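Local coordinates for protein Fe(2+) transporter FeoB (Methanocaldococcus jannaschii, PDB 2WJI) that probably transports ferrous iron across the cell membrane in a GTP-driven uptake system, this chain being its nucleotide-binding G-domain, at residues A91-L94 with E95-Y99. Numbering follows the deposited sequence.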
ATOM      1  N   ALA A  91      11.072  -2.566  -1.994  1.00 26.96           N
ATOM      2  CA  ALA A  91      11.726  -3.484  -2.926  1.00 26.04           C
ATOM      3  C   ALA A  91      13.108  -3.914  -2.447  1.00 27.86           C
ATOM      4  O   ALA A  91      13.598  -4.966  -2.851  1.00 33.06           O
ATOM      5  CB  ALA A  91      11.829  -2.867  -4.307  1.00 22.20           C
ATOM      6  N   THR A  92      13.737  -3.103  -1.600  1.00 27.63           N
ATOM      7  CA  THR A  92      15.088  -3.426  -1.120  1.00 28.53           C
ATOM      8  C   THR A  92      15.116  -4.182   0.211  1.00 32.32           C
ATOM      9  O   THR A  92      16.189  -4.441   0.761  1.00 34.11           O
ATOM     10  CB  THR A  92      15.993  -2.175  -1.005  1.00 28.02           C
ATOM     11  OG1 THR A  92      15.509  -1.323   0.041  1.00 25.77           O
ATOM     12  CG2 THR A  92      16.033  -1.421  -2.330  1.00 33.97           C
ATOM     13  N   ALA A  93      13.943  -4.525   0.738  1.00 32.10           N
ATOM     14  CA  ALA A  93      13.875  -5.315   1.966  1.00 31.54           C
ATOM     15  C   ALA A  93      12.672  -6.245   1.921  1.00 32.88           C
ATOM     16  O   ALA A  93      11.809  -6.211   2.800  1.00 32.86           O
ATOM     17  CB  ALA A  93      13.811  -4.410   3.194  1.00 30.31           C
ATOM     18  N   LEU A  94      12.628  -7.090   0.901  1.00 34.54           N
ATOM     19  CA  LEU A  94      11.426  -7.869   0.620  1.00 34.57           C
ATOM     20  C   LEU A  94      11.098  -8.864   1.731  1.00 35.41           C
ATOM     21  O   LEU A  94       9.965  -8.903   2.205  1.00 34.54           O
ATOM     22  CB  LEU A  94      11.557  -8.591  -0.718  1.00 40.92           C
ATOM     23  CG  LEU A  94      10.376  -8.375  -1.656  1.00 49.21           C
ATOM     24  CD1 LEU A  94      10.086  -6.885  -1.751  1.00 51.20           C
ATOM     25  CD2 LEU A  94      10.664  -8.965  -3.027  1.00 50.26           C
ATOM     26  N   GLU A  95      12.088  -9.655   2.147  1.00 32.42           N
ATOM     27  CA  GLU A  95      11.867 -10.695   3.156  1.00 34.86           C
ATOM     28  C   GLU A  95      11.261 -10.123   4.429  1.00 33.12           C
ATOM     29  O   GLU A  95      10.298 -10.671   4.968  1.00 40.43           O
ATOM     30  CB  GLU A  95      13.165 -11.449   3.480  1.00 42.38           C
ATOM     31  CG  GLU A  95      12.958 -12.631   4.428  1.00 50.69           C
ATOM     32  CD  GLU A  95      14.231 -13.438   4.683  1.00 59.76           C
ATOM     33  OE1 GLU A  95      15.341 -12.854   4.667  1.00 59.87           O
ATOM     34  OE2 GLU A  95      14.114 -14.663   4.909  1.00 60.89           O
ATOM     35  N   ARG A  96      11.818  -9.014   4.905  1.00 29.29           N
ATOM     36  CA  ARG A  96      11.288  -8.339   6.086  1.00 31.39           C
ATOM     37  C   ARG A  96       9.820  -7.927   5.950  1.00 34.76           C
ATOM     38  O   ARG A  96       9.040  -8.064   6.890  1.00 30.84           O
ATOM     39  CB  ARG A  96      12.115  -7.101   6.410  1.00 30.90           C
ATOM     40  CG  ARG A  96      11.536  -6.285   7.550  1.00 36.20           C
ATOM     41  CD  ARG A  96      12.403  -5.093   7.874  1.00 41.75           C
ATOM     42  NE  ARG A  96      12.172  -3.972   6.972  1.00 46.78           N
ATOM     43  CZ  ARG A  96      13.126  -3.120   6.608  1.00 47.38           C
ATOM     44  NH1 ARG A  96      14.359  -3.287   7.061  1.00 46.99           N
ATOM     45  NH2 ARG A  96      12.857  -2.114   5.788  1.00 46.73           N
ATOM     46  N   ASN A  97       9.462  -7.397   4.784  1.00 32.25           N
ATOM     47  CA  ASN A  97       8.121  -6.864   4.542  1.00 36.18           C
ATOM     48  C   ASN A  97       7.078  -7.972   4.383  1.00 37.91           C
ATOM     49  O   ASN A  97       5.927  -7.848   4.834  1.00 29.21           O
ATOM     50  CB  ASN A  97       8.121  -5.979   3.285  1.00 39.77           C
ATOM     51  CG  ASN A  97       8.942  -4.701   3.452  1.00 45.17           C
ATOM     52  OD1 ASN A  97       8.476  -3.611   3.142  1.00 44.62           O
ATOM     53  ND2 ASN A  97      10.165  -4.835   3.953  1.00 50.17           N
ATOM     54  N   LEU A  98       7.491  -9.061   3.746  1.00 40.96           N
ATOM     55  CA  LEU A  98       6.579 -10.154   3.434  1.00 45.03           C
ATOM     56  C   LEU A  98       5.995 -10.834   4.671  1.00 46.25           C
ATOM     57  O   LEU A  98       5.040 -11.603   4.567  1.00 45.78           O
ATOM     58  CB  LEU A  98       7.257 -11.172   2.518  1.00 43.87           C
ATOM     59  CG  LEU A  98       7.434 -10.685   1.079  1.00 45.53           C
ATOM     60  CD1 LEU A  98       8.124 -11.747   0.242  1.00 50.41           C
ATOM     61  CD2 LEU A  98       6.094 -10.305   0.464  1.00 46.84           C
ATOM     62  N   TYR A  99       6.558 -10.549   5.840  1.00 44.15           N
ATOM     63  CA  TYR A  99       6.003 -11.078   7.078  1.00 44.60           C
ATOM     64  C   TYR A  99       4.605 -10.511   7.320  1.00 44.02           C
ATOM     65  O   TYR A  99       3.644 -11.255   7.582  1.00 40.86           O
ATOM     66  CB  TYR A  99       6.910 -10.750   8.261  1.00 49.98           C
ATOM     67  CG  TYR A  99       6.598 -11.575   9.485  1.00 51.71           C
ATOM     68  CD1 TYR A  99       6.980 -12.907   9.560  1.00 53.74           C
ATOM     69  CD2 TYR A  99       5.914 -11.026  10.561  1.00 54.83           C
ATOM     70  CE1 TYR A  99       6.698 -13.670  10.674  1.00 56.83           C
ATOM     71  CE2 TYR A  99       5.625 -11.781  11.682  1.00 60.25           C
ATOM     72  CZ  TYR A  99       6.019 -13.104  11.733  1.00 63.33           C
ATOM     73  OH  TYR A  99       5.733 -13.864  12.847  1.00 70.02           O
TER
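Ala93 and Asn97 meet at the start of helix 94-106, where the carbonyl of the N-cap residue Ala93 begins the i to i+4 ladder. Asn97 N donates to Ala93 O at 3.3 Å, in the carbonyl plane, with an N-H...O angle of 151°. One residue on, Leu98 N donates to Leu94 O at 2.9 Å, nearly in line with the C=O, and this bond is the shorter of the two. The amide side chain of Asn97 folds back over the same opening turn: CG lies beside its own backbone N (chi1 -67°), which places the amide between Ala93 O and Asp90. ND2 is modelled 2.4 Å from Ala93 O, too close to be taken literally. Its other end, OD1, accepts a hydrogen bond from Asp90 N, so the side chain ties the end of the preceding strand to the helix; Asp90 OD1 in turn accepts from Thr92 N within the connecting loop. The Arg96 guanidinium lies with one face against the Ala93 methyl, CB coming within 3.6 Å of NH2 toward the rim of the group; a bend at chi3 (81°) brings it back there. Leu94 CG and Leu98 CD1 pack loosely at 4.5 Å. In this P-loop GTPase domain, residues 91-93 lead from strand 84-90 into helix 94-106, whose first turn this is. Asn97 touches Asn11 and Val14 of the GTP-binding loop, Leu94 packs on Leu115 of strand 111-116, and Ala91 and Thr92 lean on helix 118-123.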